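PDB 2YGT: delta toxin from Clostridium perfringens, which is a haemolytic beta-pore-forming toxin that probably oligomerises on target membranes and opens beta-barrel pores in them. Local coordinates for residues 29-41 with 277-290. Sequence-based numbering, arbitrary orientation.
Sequences IRKYSSTDSATTK and VKFELDWEKHTIRQ. With ZN (zinc ion), chain B.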
ATOM      1  N   ILE A  29       7.765   1.413  29.483  1.00 20.15           N
ATOM      2  CA  ILE A  29       6.593   1.771  28.692  1.00 23.44           C
ATOM      3  C   ILE A  29       5.856   0.511  28.237  1.00 25.77           C
ATOM      4  O   ILE A  29       6.408  -0.588  28.270  1.00 31.16           O
ATOM      5  CB  ILE A  29       6.972   2.614  27.459  1.00 29.44           C
ATOM      6  CG1 ILE A  29       7.644   1.741  26.396  1.00 23.73           C
ATOM      7  CG2 ILE A  29       7.864   3.785  27.862  1.00 28.38           C
ATOM      8  CD1 ILE A  29       8.053   2.502  25.159  1.00 23.31           C
ATOM      9  N   ARG A  30       4.607   0.672  27.814  1.00 23.62           N
ATOM     10  CA  ARG A  30       3.806  -0.473  27.399  1.00 25.86           C
ATOM     11  C   ARG A  30       3.264  -0.303  25.984  1.00 26.37           C
ATOM     12  O   ARG A  30       3.021   0.815  25.534  1.00 31.48           O
ATOM     13  CB  ARG A  30       2.662  -0.711  28.387  1.00 34.18           C
ATOM     14  CG  ARG A  30       3.129  -0.822  29.829  1.00 40.71           C
ATOM     15  CD  ARG A  30       2.134  -1.579  30.693  1.00 46.90           C
ATOM     16  NE  ARG A  30       2.725  -1.958  31.974  1.00 54.69           N
ATOM     17  CZ  ARG A  30       2.204  -2.857  32.803  1.00 54.64           C
ATOM     18  NH1 ARG A  30       1.075  -3.479  32.489  1.00 51.46           N
ATOM     19  NH2 ARG A  30       2.813  -3.140  33.946  1.00 52.98           N
ATOM     20  N   LYS A  31       3.083  -1.421  25.290  1.00 18.43           N
ATOM     21  CA  LYS A  31       2.558  -1.406  23.930  1.00 20.73           C
ATOM     22  C   LYS A  31       1.374  -2.354  23.794  1.00 19.48           C
ATOM     23  O   LYS A  31       1.488  -3.546  24.080  1.00 20.68           O
ATOM     24  CB  LYS A  31       3.648  -1.792  22.927  1.00 18.77           C
ATOM     25  CG  LYS A  31       3.182  -1.761  21.481  1.00 25.78           C
ATOM     26  CD  LYS A  31       4.236  -2.316  20.538  1.00 28.50           C
ATOM     27  CE  LYS A  31       4.309  -3.831  20.616  1.00 29.54           C
ATOM     28  NZ  LYS A  31       5.231  -4.388  19.593  1.00 36.00           N
ATOM     29  N   TYR A  32       0.238  -1.818  23.360  1.00 19.99           N
ATOM     30  CA  TYR A  32      -0.971  -2.613  23.182  1.00 17.97           C
ATOM     31  C   TYR A  32      -1.285  -2.783  21.703  1.00 17.67           C
ATOM     32  O   TYR A  32      -1.330  -1.806  20.956  1.00 17.50           O
ATOM     33  CB  TYR A  32      -2.156  -1.955  23.898  1.00 19.74           C
ATOM     34  CG  TYR A  32      -1.931  -1.747  25.377  1.00 21.94           C
ATOM     35  CD1 TYR A  32      -2.267  -2.734  26.296  1.00 24.20           C
ATOM     36  CD2 TYR A  32      -1.376  -0.568  25.854  1.00 25.46           C
ATOM     37  CE1 TYR A  32      -2.059  -2.549  27.655  1.00 29.20           C
ATOM     38  CE2 TYR A  32      -1.164  -0.372  27.208  1.00 34.66           C
ATOM     39  CZ  TYR A  32      -1.506  -1.366  28.105  1.00 35.81           C
ATOM     40  OH  TYR A  32      -1.294  -1.171  29.450  1.00 41.98           O
ATOM     41  N   SER A  33      -1.498  -4.027  21.288  1.00 17.67           N
ATOM     42  CA  SER A  33      -1.796  -4.333  19.893  1.00 19.61           C
ATOM     43  C   SER A  33      -3.287  -4.540  19.627  1.00 17.54           C
ATOM     44  O   SER A  33      -4.007  -5.106  20.451  1.00 17.82           O
ATOM     45  CB  SER A  33      -1.007  -5.562  19.436  1.00 28.34           C
ATOM     46  OG  SER A  33       0.381  -5.274  19.365  1.00 41.70           O
ATOM     47  N   SER A  34      -3.743  -4.080  18.468  1.00 17.34           N
ATOM     48  CA  SER A  34      -5.122  -4.297  18.053  1.00 17.86           C
ATOM     49  C   SER A  34      -5.180  -4.519  16.544  1.00 20.69           C
ATOM     50  O   SER A  34      -4.562  -3.782  15.775  1.00 21.63           O
ATOM     51  CB  SER A  34      -5.998  -3.111  18.464  1.00 17.56           C
ATOM     52  OG  SER A  34      -7.366  -3.384  18.244  1.00 17.77           O
ATOM     53  N   THR A  35      -5.913  -5.545  16.127  1.00 17.41           N
ATOM     54  CA  THR A  35      -6.026  -5.880  14.712  1.00 17.29           C
ATOM     55  C   THR A  35      -7.475  -5.997  14.256  1.00 17.49           C
ATOM     56  O   THR A  35      -8.290  -6.663  14.894  1.00 27.82           O
ATOM     57  CB  THR A  35      -5.309  -7.202  14.375  1.00 17.39           C
ATOM     58  OG1 THR A  35      -3.902  -7.052  14.579  1.00 49.41           O
ATOM     59  CG2 THR A  35      -5.554  -7.582  12.928  1.00 20.58           C
ATOM     60  N   ASP A  36      -7.790  -5.348  13.142  1.00 17.33           N
ATOM     61  CA  ASP A  36      -9.106  -5.484  12.539  1.00 17.55           C
ATOM     62  C   ASP A  36      -9.004  -5.696  11.034  1.00 17.42           C
ATOM     63  O   ASP A  36      -8.089  -5.191  10.387  1.00 21.48           O
ATOM     64  CB  ASP A  36      -9.976  -4.268  12.855  1.00 17.61           C
ATOM     65  CG  ASP A  36     -11.444  -4.588  12.787  1.00 25.49           C
ATOM     66  OD1 ASP A  36     -11.766  -5.795  12.731  1.00 22.04           O
ATOM     67  OD2 ASP A  36     -12.269  -3.650  12.791  1.00 24.88           O
ATOM     68  N   SER A  37      -9.951  -6.453  10.485  1.00 34.26           N
ATOM     69  CA  SER A  37      -9.970  -6.741   9.056  1.00 28.76           C
ATOM     70  C   SER A  37     -11.317  -6.395   8.436  1.00 29.25           C
ATOM     71  O   SER A  37     -12.366  -6.606   9.045  1.00 18.25           O
ATOM     72  CB  SER A  37      -9.641  -8.214   8.794  1.00 27.00           C
ATOM     73  OG  SER A  37      -8.252  -8.462   8.918  1.00 33.30           O
ATOM     74  N   ALA A  38     -11.278  -5.863   7.220  1.00 17.75           N
ATOM     75  CA  ALA A  38     -12.493  -5.521   6.496  1.00 26.22           C
ATOM     76  C   ALA A  38     -12.395  -5.922   5.028  1.00 26.97           C
ATOM     77  O   ALA A  38     -11.327  -5.847   4.418  1.00 26.93           O
ATOM     78  CB  ALA A  38     -12.793  -4.035   6.627  1.00 27.95           C
ATOM     79  N   THR A  39     -13.515  -6.363   4.469  1.00 26.00           N
ATOM     80  CA  THR A  39     -13.583  -6.711   3.058  1.00 28.49           C
ATOM     81  C   THR A  39     -14.516  -5.747   2.334  1.00 29.20           C
ATOM     82  O   THR A  39     -15.598  -5.433   2.826  1.00 24.10           O
ATOM     83  CB  THR A  39     -14.065  -8.160   2.850  1.00 31.50           C
ATOM     84  OG1 THR A  39     -13.168  -9.066   3.504  1.00 32.77           O
ATOM     85  CG2 THR A  39     -14.118  -8.496   1.369  1.00 31.98           C
ATOM     86  N   THR A  40     -14.087  -5.271   1.170  1.00 24.58           N
ATOM     87  CA  THR A  40     -14.874  -4.316   0.401  1.00 27.47           C
ATOM     88  C   THR A  40     -15.853  -5.027  -0.528  1.00 31.10           C
ATOM     89  O   THR A  40     -15.824  -6.252  -0.659  1.00 26.89           O
ATOM     90  CB  THR A  40     -13.976  -3.391  -0.433  1.00 27.42           C
ATOM     91  OG1 THR A  40     -13.376  -4.138  -1.498  1.00 27.04           O
ATOM     92  CG2 THR A  40     -12.885  -2.783   0.435  1.00 17.74           C
ATOM     93  N   LYS A  41     -16.714  -4.247  -1.175  1.00 32.25           N
ATOM     94  CA  LYS A  41     -17.728  -4.791  -2.073  1.00 36.20           C
ATOM     95  C   LYS A  41     -17.107  -5.556  -3.242  1.00 36.10           C
ATOM     96  O   LYS A  41     -17.642  -6.571  -3.681  1.00 39.27           O
ATOM     97  CB  LYS A  41     -18.639  -3.675  -2.593  1.00 31.88           C
ATOM     98  N   VAL A 277     -13.145   2.547   3.728  1.00 25.32           N
ATOM     99  CA  VAL A 277     -13.512   1.894   4.978  1.00 23.47           C
ATOM    100  C   VAL A 277     -13.165   2.788   6.163  1.00 21.06           C
ATOM    101  O   VAL A 277     -12.072   3.347   6.226  1.00 22.88           O
ATOM    102  CB  VAL A 277     -12.797   0.540   5.136  1.00 25.33           C
ATOM    103  CG1 VAL A 277     -13.160  -0.103   6.459  1.00 30.95           C
ATOM    104  CG2 VAL A 277     -13.165  -0.380   3.986  1.00 32.11           C
ATOM    105  N   LYS A 278     -14.097   2.925   7.101  1.00 21.83           N
ATOM    106  CA  LYS A 278     -13.869   3.768   8.270  1.00 27.27           C
ATOM    107  C   LYS A 278     -13.477   2.958   9.505  1.00 26.28           C
ATOM    108  O   LYS A 278     -14.031   1.890   9.762  1.00 24.35           O
ATOM    109  CB  LYS A 278     -15.106   4.618   8.573  1.00 31.87           C
ATOM    110  CG  LYS A 278     -15.396   5.692   7.539  1.00 33.64           C
ATOM    111  CD  LYS A 278     -16.447   6.667   8.050  1.00 31.73           C
ATOM    112  N   PHE A 279     -12.517   3.474  10.266  1.00 21.34           N
ATOM    113  CA  PHE A 279     -12.078   2.822  11.495  1.00 20.86           C
ATOM    114  C   PHE A 279     -12.066   3.810  12.653  1.00 21.55           C
ATOM    115  O   PHE A 279     -11.665   4.959  12.486  1.00 24.48           O
ATOM    116  CB  PHE A 279     -10.677   2.228  11.323  1.00 19.61           C
ATOM    117  CG  PHE A 279     -10.642   0.984  10.487  1.00 21.91           C
ATOM    118  CD1 PHE A 279     -11.047  -0.232  11.014  1.00 21.39           C
ATOM    119  CD2 PHE A 279     -10.193   1.024   9.178  1.00 18.43           C
ATOM    120  CE1 PHE A 279     -11.012  -1.380  10.249  1.00 23.14           C
ATOM    121  CE2 PHE A 279     -10.155  -0.123   8.410  1.00 20.55           C
ATOM    122  CZ  PHE A 279     -10.565  -1.324   8.945  1.00 18.89           C
ATOM    123  N   GLU A 280     -12.513   3.363  13.821  1.00 21.80           N
ATOM    124  CA  GLU A 280     -12.431   4.184  15.021  1.00 22.42           C
ATOM    125  C   GLU A 280     -11.323   3.681  15.930  1.00 33.26           C
ATOM    126  O   GLU A 280     -11.190   2.476  16.155  1.00 20.90           O
ATOM    127  CB  GLU A 280     -13.757   4.208  15.787  1.00 23.50           C
ATOM    128  CG  GLU A 280     -13.724   5.149  16.992  1.00 24.28           C
ATOM    129  CD  GLU A 280     -15.052   5.238  17.728  1.00 30.32           C
ATOM    130  OE1 GLU A 280     -15.362   4.325  18.523  1.00 27.43           O
ATOM    131  OE2 GLU A 280     -15.785   6.226  17.512  1.00 34.54           O
ATOM    132  N   LEU A 281     -10.525   4.615  16.439  1.00 21.70           N
ATOM    133  CA  LEU A 281      -9.502   4.304  17.425  1.00 21.66           C
ATOM    134  C   LEU A 281      -9.980   4.668  18.825  1.00 24.61           C
ATOM    135  O   LEU A 281     -10.339   5.815  19.095  1.00 24.94           O
ATOM    136  CB  LEU A 281      -8.197   5.043  17.117  1.00 27.64           C
ATOM    137  CG  LEU A 281      -7.263   4.453  16.060  1.00 23.44           C
ATOM    138  CD1 LEU A 281      -7.850   4.603  14.667  1.00 25.39           C
ATOM    139  CD2 LEU A 281      -5.904   5.125  16.135  1.00 22.20           C
ATOM    140  N   ASP A 282      -9.994   3.681  19.709  1.00 21.63           N
ATOM    141  CA  ASP A 282     -10.257   3.938  21.114  1.00 22.33           C
ATOM    142  C   ASP A 282      -8.919   3.944  21.848  1.00 21.72           C
ATOM    143  O   ASP A 282      -8.324   2.893  22.083  1.00 20.86           O
ATOM    144  CB  ASP A 282     -11.205   2.883  21.688  1.00 22.52           C
ATOM    145  CG  ASP A 282     -11.780   3.286  23.030  1.00 29.69           C
ATOM    146  OD1 ASP A 282     -11.025   3.836  23.861  1.00 23.61           O
ATOM    147  OD2 ASP A 282     -12.986   3.054  23.256  1.00 29.32           O
ATOM    148  N   TRP A 283      -8.442   5.137  22.186  1.00 22.21           N
ATOM    149  CA  TRP A 283      -7.128   5.293  22.799  1.00 21.72           C
ATOM    150  C   TRP A 283      -7.109   4.871  24.267  1.00 40.04           C
ATOM    151  O   TRP A 283      -6.042   4.706  24.854  1.00 21.45           O
ATOM    152  CB  TRP A 283      -6.643   6.737  22.667  1.00 22.25           C
ATOM    153  CG  TRP A 283      -6.467   7.194  21.249  1.00 22.81           C
ATOM    154  CD1 TRP A 283      -7.452   7.407  20.327  1.00 22.42           C
ATOM    155  CD2 TRP A 283      -5.234   7.514  20.596  1.00 21.31           C
ATOM    156  NE1 TRP A 283      -6.907   7.834  19.139  1.00 22.04           N
ATOM    157  CE2 TRP A 283      -5.544   7.907  19.279  1.00 21.36           C
ATOM    158  CE3 TRP A 283      -3.893   7.502  20.998  1.00 20.70           C
ATOM    159  CZ2 TRP A 283      -4.567   8.283  18.361  1.00 21.04           C
ATOM    160  CZ3 TRP A 283      -2.922   7.879  20.084  1.00 20.18           C
ATOM    161  CH2 TRP A 283      -3.264   8.263  18.783  1.00 20.24           C
ATOM    162  N   GLU A 284      -8.287   4.704  24.860  1.00 22.74           N
ATOM    163  CA  GLU A 284      -8.368   4.252  26.246  1.00 29.35           C
ATOM    164  C   GLU A 284      -8.348   2.733  26.310  1.00 27.15           C
ATOM    165  O   GLU A 284      -7.602   2.144  27.092  1.00 31.09           O
ATOM    166  CB  GLU A 284      -9.625   4.786  26.934  1.00 26.52           C
ATOM    167  CG  GLU A 284      -9.486   6.186  27.515  1.00 30.63           C
ATOM    168  CD  GLU A 284     -10.727   6.627  28.282  1.00 42.36           C
ATOM    169  OE1 GLU A 284     -11.767   5.938  28.188  1.00 41.10           O
ATOM    170  OE2 GLU A 284     -10.663   7.663  28.979  1.00 47.35           O
ATOM    171  N   LYS A 285      -9.167   2.104  25.476  1.00 22.05           N
ATOM    172  CA  LYS A 285      -9.269   0.651  25.459  1.00 25.67           C
ATOM    173  C   LYS A 285      -8.223   0.012  24.549  1.00 20.09           C
ATOM    174  O   LYS A 285      -8.117  -1.211  24.487  1.00 24.32           O
ATOM    175  CB  LYS A 285     -10.669   0.219  25.017  1.00 30.95           C
ATOM    176  CG  LYS A 285     -11.797   0.749  25.889  1.00 23.14           C
ATOM    177  CD  LYS A 285     -13.154   0.318  25.347  1.00 24.15           C
ATOM    178  CE  LYS A 285     -14.293   0.976  26.114  1.00 25.03           C
ATOM    179  NZ  LYS A 285     -14.281   2.458  25.957  1.00 44.84           N
ATOM    180  N   HIS A 286      -7.452   0.844  23.852  1.00 19.83           N
ATOM    181  CA  HIS A 286      -6.449   0.359  22.904  1.00 18.72           C
ATOM    182  C   HIS A 286      -7.053  -0.550  21.836  1.00 18.29           C
ATOM    183  O   HIS A 286      -6.579  -1.665  21.621  1.00 17.44           O
ATOM    184  CB  HIS A 286      -5.327  -0.394  23.628  1.00 17.98           C
ATOM    185  CG  HIS A 286      -4.751   0.348  24.793  1.00 28.60           C
ATOM    186  ND1 HIS A 286      -4.768  -0.159  26.075  1.00 23.89           N
ATOM    187  CD2 HIS A 286      -4.144   1.554  24.873  1.00 18.74           C
ATOM    188  CE1 HIS A 286      -4.192   0.702  26.894  1.00 24.78           C
ATOM    189  NE2 HIS A 286      -3.804   1.751  26.189  1.00 27.25           N
ATOM    190  N   THR A 287      -8.100  -0.078  21.171  1.00 18.93           N
ATOM    191  CA  THR A 287      -8.751  -0.881  20.147  1.00 18.64           C
ATOM    192  C   THR A 287      -8.908  -0.108  18.849  1.00 18.77           C
ATOM    193  O   THR A 287      -8.995   1.120  18.845  1.00 24.54           O
ATOM    194  CB  THR A 287     -10.148  -1.377  20.594  1.00 19.37           C
ATOM    195  OG1 THR A 287     -11.032  -0.257  20.744  1.00 20.51           O
ATOM    196  CG2 THR A 287     -10.063  -2.149  21.910  1.00 21.32           C
ATOM    197  N   ILE A 288      -8.934  -0.845  17.747  1.00 18.17           N
ATOM    198  CA  ILE A 288      -9.253  -0.271  16.452  1.00 18.35           C
ATOM    199  C   ILE A 288     -10.399  -1.080  15.853  1.00 18.54           C
ATOM    200  O   ILE A 288     -10.307  -2.299  15.716  1.00 28.36           O
ATOM    201  CB  ILE A 288      -8.016  -0.229  15.510  1.00 18.09           C
ATOM    202  CG1 ILE A 288      -8.303   0.650  14.294  1.00 20.59           C
ATOM    203  CG2 ILE A 288      -7.595  -1.633  15.092  1.00 16.46           C
ATOM    204  CD1 ILE A 288      -7.069   1.042  13.506  1.00 17.16           C
ATOM    205  N   ARG A 289     -11.496  -0.398  15.538  1.00 19.50           N
ATOM    206  CA  ARG A 289     -12.705  -1.062  15.062  1.00 19.89           C
ATOM    207  C   ARG A 289     -13.288  -0.363  13.839  1.00 22.95           C
ATOM    208  O   ARG A 289     -13.367   0.864  13.797  1.00 25.63           O
ATOM    209  CB  ARG A 289     -13.772  -1.086  16.165  1.00 20.82           C
ATOM    210  CG  ARG A 289     -13.424  -1.895  17.402  1.00 20.46           C
ATOM    211  CD  ARG A 289     -14.559  -1.814  18.414  1.00 24.61           C
ATOM    212  NE  ARG A 289     -14.309  -2.598  19.621  1.00 24.93           N
ATOM    213  CZ  ARG A 289     -14.532  -3.906  19.720  1.00 30.79           C
ATOM    214  NH1 ARG A 289     -15.003  -4.585  18.680  1.00 20.90           N
ATOM    215  NH2 ARG A 289     -14.280  -4.538  20.861  1.00 20.71           N
ATOM    216  N   GLN A 290     -13.705  -1.143  12.849  1.00 20.15           N
ATOM    217  CA  GLN A 290     -14.421  -0.590  11.706  1.00 21.40           C
ATOM    218  C   GLN A 290     -15.782  -0.054  12.148  1.00 23.25           C
ATOM    219  O   GLN A 290     -16.479  -0.692  12.938  1.00 22.36           O
ATOM    220  CB  GLN A 290     -14.599  -1.647  10.618  1.00 20.32           C
ATOM    221  CG  GLN A 290     -15.348  -1.143   9.402  1.00 20.95           C
ATOM    222  CD  GLN A 290     -15.544  -2.214   8.353  1.00 28.21           C
ATOM    223  OE1 GLN A 290     -15.353  -3.398   8.616  1.00 20.63           O
ATOM    224  NE2 GLN A 290     -15.934  -1.801   7.152  1.00 23.62           N
TER
HETATM  225 ZN    ZN B1291      -3.162   3.943  26.318  1.00 38.61          ZN
HETATM  226  O   HOH W   1      -5.548  -3.847  22.771  1.00 42.83           O
HETATM  227  O   HOH W   2     -16.602  -3.457   4.728  1.00 40.14           O
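Val277 CG1 and the Phe279 ring close over Ala38 CB, an apolar patch to which Ile46 and Val48 of strand 45-54 also contribute. Phe279 also meets Asp36: OD2 lies in the ring plane, 3.6 Å from CE1 at the edge. The chain then turns at Asp282, whose OD1 takes the amide of Glu284 in an Asx turn and that of Lys285, three residues on, in an Asx motif, with a G1 beta bulge at His286 and Thr287. His286 lays its imidazole on the Tyr32 ring in an offset stack, centroids 3.7 Å apart and planes at 5°; the carbonyl O of Glu284 covers its other face. His286 NE2 binds the zinc ion at 2.3 Å, and Asp54 is the second protein ligand. A water joins His286 O to Ser33 O. Beyond the turn, side chains do the bonding: Ser34 OG receives Ile288 N (3.0 Å), and Asp36 OD2 receives Gln290 N (2.9 Å) nearly along its C-O bond. With CG anti to the backbone N (chi1 180°), extended Gln290 brings OE1 within 3.3 Å of Ala38 CB. Serine and aspartate oxygens thus join two sheets in place of backbone carbonyls, while stack and turn probably restrict the metal-binding imidazole's rotation.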